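Local coordinates for putative lipase/esterase (Lactobacillus plantarum WCFS1, PDB 3BXP), which probably hydrolyses carboxylic esters as a lipase or esterase of the alpha/beta-hydrolase clan, though its natural substrate is not established, at residues B[106-109]-B[110-113]; B[94-97]-B[98-102]. All blocks are in the same frame, centred on the assembly; numbering follows the deposited sequence.

The two contacts follow each other along the chain, contact 2 (94-102) closing shortly before contact 1 (106-113) opens, and their centres lie about 10 Å apart. Contact 2 covers the last turns of helix 85-99 and the start of helix 101-104; contact 1 runs from the short strand 106-107 round a corner into strand 110-116 of the mixed eight-stranded sheet. They meet directly: V106 N probably bonds to A101 O, 2.9 Å away, and C108 SG packs on A101 CB at 3.6 Å. Together they form a helix-to-strand connection of an alpha/beta-hydrolase fold, leading into the strand that runs into a probable nucleophile elbow (GxSxG pattern).

Contact 1: B[106-109]-B[110-113]; sequences VDCQ and RIIL. With PGR (R-1,2-propanediol), chain L.
A carboxylate oxygen of D107 comes in at the rim of the R110 guanidinium, close to its plane, with the carboxylate turned 60° against it. The salt bridge uses one oxygen: R110 NH1 donates to D107 OD2 at 2.8 Å, on the syn side of the carboxylate. Because D107 carries CG anti to its own nitrogen (chi1 -175°), the carboxylate reaches forward over the turn, where its other oxygen, OD1, accepts from Q109 N at 2.9 Å on the anti side, well out of the carboxylate plane. Each carboxylate oxygen thus has a partner, which should fix the rotation of the group. R110 stays extended from CG to NE, and its NE donates to the carbonyl of G271, a second hold on the guanidinium. The turn is closed by R110 N bonded to D107 O at 3.1 Å. A water spans C108 O and I111 N, while I111 CD1 lies against C108 CB, 4.2 Å away. V106 O, in strand 106-107, lies 2.6 Å from O1 of a propanediol, probably from the crystallisation liquor. The whole is a type I beta turn from D107 to R110 with an Asx turn at D107, at the corner where the chain enters strand 110-116 of the alpha/beta-hydrolase sheet.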
loop_
_atom_site.group_PDB
_atom_site.type_symbol
_atom_site.label_atom_id
_atom_site.label_comp_id
_atom_site.label_asym_id
_atom_site.label_seq_id
_atom_site.Cartn_x
_atom_site.Cartn_y
_atom_site.Cartn_z
ATOM N N VAL B 106 -17.376 26.347 -6.115
ATOM C CA VAL B 106 -16.261 25.449 -6.024
ATOM C C VAL B 106 -15.330 25.878 -4.886
ATOM O O VAL B 106 -14.954 27.047 -4.784
ATOM C CB VAL B 106 -15.421 25.482 -7.300
ATOM C CG1 VAL B 106 -14.285 24.402 -7.221
ATOM C CG2 VAL B 106 -16.306 25.359 -8.589
ATOM N N ASP B 107 -14.988 24.939 -4.006
ATOM C CA ASP B 107 -14.047 25.252 -2.924
ATOM C C ASP B 107 -12.652 25.102 -3.504
ATOM O O ASP B 107 -12.151 23.987 -3.705
ATOM C CB ASP B 107 -14.206 24.304 -1.726
ATOM C CG ASP B 107 -13.331 24.662 -0.541
ATOM O OD1 ASP B 107 -12.373 25.489 -0.649
ATOM O OD2 ASP B 107 -13.650 24.106 0.557
ATOM N N CYS B 108 -12.032 26.228 -3.787
ATOM C CA CYS B 108 -10.706 26.194 -4.399
ATOM C C CYS B 108 -9.567 25.918 -3.446
ATOM O O CYS B 108 -8.410 25.859 -3.863
ATOM C CB CYS B 108 -10.430 27.506 -5.147
ATOM S SG CYS B 108 -11.539 27.655 -6.581
ATOM N N GLN B 109 -9.861 25.777 -2.167
ATOM C CA GLN B 109 -8.886 25.236 -1.231
ATOM C C GLN B 109 -8.875 23.700 -1.183
ATOM O O GLN B 109 -8.055 23.110 -0.483
ATOM C CB GLN B 109 -9.115 25.767 0.188
ATOM C CG GLN B 109 -9.121 27.330 0.264
ATOM C CD GLN B 109 -7.799 27.900 -0.199
ATOM O OE1 GLN B 109 -6.770 27.638 0.398
ATOM N NE2 GLN B 109 -7.820 28.664 -1.271
ATOM N N ARG B 110 -9.765 23.101 -1.959
ATOM C CA ARG B 110 -9.997 21.656 -1.975
ATOM C C ARG B 110 -10.134 21.133 -3.427
ATOM O O ARG B 110 -11.074 20.413 -3.785
ATOM C CB ARG B 110 -11.232 21.312 -1.112
ATOM C CG ARG B 110 -11.009 21.635 0.337
ATOM C CD ARG B 110 -12.149 21.209 1.228
ATOM N NE ARG B 110 -11.737 21.306 2.639
ATOM C CZ ARG B 110 -11.748 22.423 3.346
ATOM N NH1 ARG B 110 -12.143 23.573 2.806
ATOM N NH2 ARG B 110 -11.350 22.416 4.607
ATOM N N ILE B 111 -9.104 21.455 -4.213
ATOM C CA ILE B 111 -8.934 20.955 -5.555
ATOM C C ILE B 111 -8.024 19.719 -5.436
ATOM O O ILE B 111 -6.890 19.783 -4.952
ATOM C CB ILE B 111 -8.283 22.034 -6.488
ATOM C CG1 ILE B 111 -9.166 23.300 -6.581
ATOM C CG2 ILE B 111 -7.970 21.490 -7.908
ATOM C CD1 ILE B 111 -8.484 24.437 -7.312
ATOM N N ILE B 112 -8.522 18.603 -5.941
ATOM C CA ILE B 112 -7.845 17.324 -5.890
ATOM C C ILE B 112 -7.568 16.862 -7.344
ATOM O O ILE B 112 -8.448 16.959 -8.222
ATOM C CB ILE B 112 -8.770 16.281 -5.232
ATOM C CG1 ILE B 112 -9.255 16.753 -3.846
ATOM C CG2 ILE B 112 -8.020 14.937 -5.068
ATOM C CD1 ILE B 112 -10.624 16.250 -3.531
ATOM N N LEU B 113 -6.336 16.504 -7.665
ATOM C CA LEU B 113 -6.024 15.971 -8.996
ATOM C C LEU B 113 -5.974 14.455 -8.928
ATOM O O LEU B 113 -5.426 13.906 -8.007
ATOM C CB LEU B 113 -4.633 16.427 -9.441
ATOM C CG LEU B 113 -4.312 17.896 -9.234
ATOM C CD1 LEU B 113 -2.880 18.228 -9.775
ATOM C CD2 LEU B 113 -5.421 18.741 -9.858
HETATM C C1 PGR L . -14.947 30.088 -3.824
HETATM C C2 PGR L . -15.699 31.387 -4.028
HETATM C C3 PGR L . -16.505 31.701 -2.772
HETATM O O1 PGR L . -16.001 29.168 -3.681
HETATM O O2 PGR L . -14.707 32.348 -4.365
HETATM O O HOH W 1 -6.883 23.431 -3.635
#

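Contact 2: B[94-97]-B[98-102]; sequences IDWI and TTQAS
Residues 94-99 continue helix 85-99 with i to i+4 bonds, T98 N to I94 O and T99 N to D95 O, both 3.1 Å, before the helix ends and Q100 N bonds to I97 O, three residues back. This is the C-terminal end of an alpha-helix packed against the central sheet of the alpha/beta-hydrolase fold. On its sheet-facing side I94 and I97 pack on strand 35-41, while W96 reaches strands 2-9 and 16-23.

Two threonines in succession turn their hydroxyls back onto the helix. In each, OG1 stands between the backbone nitrogen and the carbonyl carbon (chi1 near 70° in both), a rotation that points it back along the helix, within bonding distance of the carbonyl three residues earlier. T98 OG1 bonds to D95 O at 2.7 Å, and T99 OG1 to W96 O at 2.6 Å, each in the carbonyl plane on a lone pair. D95 O is therefore gripped by two donors, since T99 N approaches it too, nearly along the C=O axis. Besides the T99 hydroxyl, W96 O receives weak bonds from T99 N and Q100 N where the helix ends. In the carboxylate of D95, OD2 accepts from Q145 N, while OD1 lies 3.8 Å from T99 CG2.

Q100 folds back toward the indole. With CG beside its backbone nitrogen and the chain bent at chi2 (-65°), its CG methylene sits over one face of W96, and the amide plane lies only 15° from that of the ring. The amide nitrogen, NE2, also makes a weak bond to T99 OG1. The CH-pi contact is centred on the benzene part of the indole, Q100 CG lying 3.8 Å from the centroid of the six-membered ring of W96.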
loop_
_atom_site.group_PDB
_atom_site.type_symbol
_atom_site.label_atom_id
_atom_site.label_comp_id
_atom_site.label_asym_id
_atom_site.label_seq_id
_atom_site.Cartn_x
_atom_site.Cartn_y
_atom_site.Cartn_z
ATOM N N ILE B 94 -6.857 24.228 -13.877
ATOM C CA ILE B 94 -6.975 24.684 -12.506
ATOM C C ILE B 94 -7.354 26.188 -12.499
ATOM O O ILE B 94 -8.290 26.619 -11.794
ATOM C CB ILE B 94 -5.684 24.449 -11.698
ATOM C CG1 ILE B 94 -5.451 22.925 -11.462
ATOM C CG2 ILE B 94 -5.769 25.193 -10.382
ATOM C CD1 ILE B 94 -4.006 22.564 -11.003
ATOM N N ASP B 95 -6.660 26.979 -13.298
ATOM C CA ASP B 95 -7.010 28.403 -13.424
ATOM C C ASP B 95 -8.454 28.599 -13.875
ATOM O O ASP B 95 -9.252 29.310 -13.265
ATOM C CB ASP B 95 -6.052 29.038 -14.416
ATOM C CG ASP B 95 -6.198 30.537 -14.518
ATOM O OD1 ASP B 95 -7.237 30.953 -14.992
ATOM O OD2 ASP B 95 -5.264 31.284 -14.201
ATOM N N TRP B 96 -8.838 27.872 -14.915
ATOM C CA TRP B 96 -10.221 27.984 -15.392
ATOM C C TRP B 96 -11.247 27.667 -14.284
ATOM O O TRP B 96 -12.228 28.388 -14.066
ATOM C CB TRP B 96 -10.428 27.112 -16.632
ATOM C CG TRP B 96 -11.803 27.228 -17.183
ATOM C CD1 TRP B 96 -12.306 28.240 -17.982
ATOM C CD2 TRP B 96 -12.882 26.296 -16.987
ATOM N NE1 TRP B 96 -13.629 27.970 -18.284
ATOM C CE2 TRP B 96 -13.999 26.796 -17.683
ATOM C CE3 TRP B 96 -13.002 25.072 -16.296
ATOM C CZ2 TRP B 96 -15.231 26.112 -17.707
ATOM C CZ3 TRP B 96 -14.231 24.412 -16.314
ATOM C CH2 TRP B 96 -15.318 24.940 -17.020
ATOM N N ILE B 97 -10.978 26.617 -13.516
ATOM C CA ILE B 97 -11.862 26.236 -12.412
ATOM C C ILE B 97 -11.995 27.410 -11.449
ATOM O O ILE B 97 -13.094 27.682 -10.987
ATOM C CB ILE B 97 -11.354 24.961 -11.701
ATOM C CG1 ILE B 97 -11.633 23.720 -12.594
ATOM C CG2 ILE B 97 -11.968 24.818 -10.309
ATOM C CD1 ILE B 97 -10.837 22.490 -12.275
ATOM N N THR B 98 -10.890 28.085 -11.135
ATOM C CA THR B 98 -10.969 29.215 -10.217
ATOM C C THR B 98 -11.883 30.307 -10.763
ATOM O O THR B 98 -12.602 30.953 -10.019
ATOM C CB THR B 98 -9.593 29.827 -9.787
ATOM O OG1 THR B 98 -8.928 30.477 -10.875
ATOM C CG2 THR B 98 -8.704 28.785 -9.175
ATOM N N THR B 99 -11.873 30.512 -12.075
ATOM C CA THR B 99 -12.652 31.550 -12.649
ATOM C C THR B 99 -14.130 31.156 -12.540
ATOM O O THR B 99 -14.981 32.026 -12.644
ATOM C CB THR B 99 -12.286 31.885 -14.139
ATOM O OG1 THR B 99 -12.686 30.817 -14.986
ATOM C CG2 THR B 99 -10.773 32.182 -14.318
ATOM N N GLN B 100 -14.420 29.842 -12.380
ATOM C CA GLN B 100 -15.814 29.344 -12.276
ATOM C C GLN B 100 -16.290 29.136 -10.864
ATOM O O GLN B 100 -17.378 28.568 -10.645
ATOM C CB GLN B 100 -15.914 27.992 -12.993
ATOM C CG GLN B 100 -15.491 28.077 -14.409
ATOM C CD GLN B 100 -16.415 28.961 -15.218
ATOM O OE1 GLN B 100 -17.635 28.795 -15.172
ATOM N NE2 GLN B 100 -15.851 29.922 -15.933
ATOM N N ALA B 101 -15.458 29.506 -9.904
ATOM C CA ALA B 101 -15.683 29.113 -8.518
ATOM C C ALA B 101 -16.970 29.703 -7.963
ATOM O O ALA B 101 -17.681 29.016 -7.200
ATOM C CB ALA B 101 -14.491 29.428 -7.617
ATOM N N SER B 102 -17.257 30.981 -8.285
ATOM C CA SER B 102 -18.500 31.630 -7.810
ATOM C C SER B 102 -19.735 31.150 -8.578
ATOM O O SER B 102 -20.817 30.985 -7.988
ATOM C CB SER B 102 -18.394 33.148 -7.848
ATOM O OG SER B 102 -17.567 33.556 -6.777
#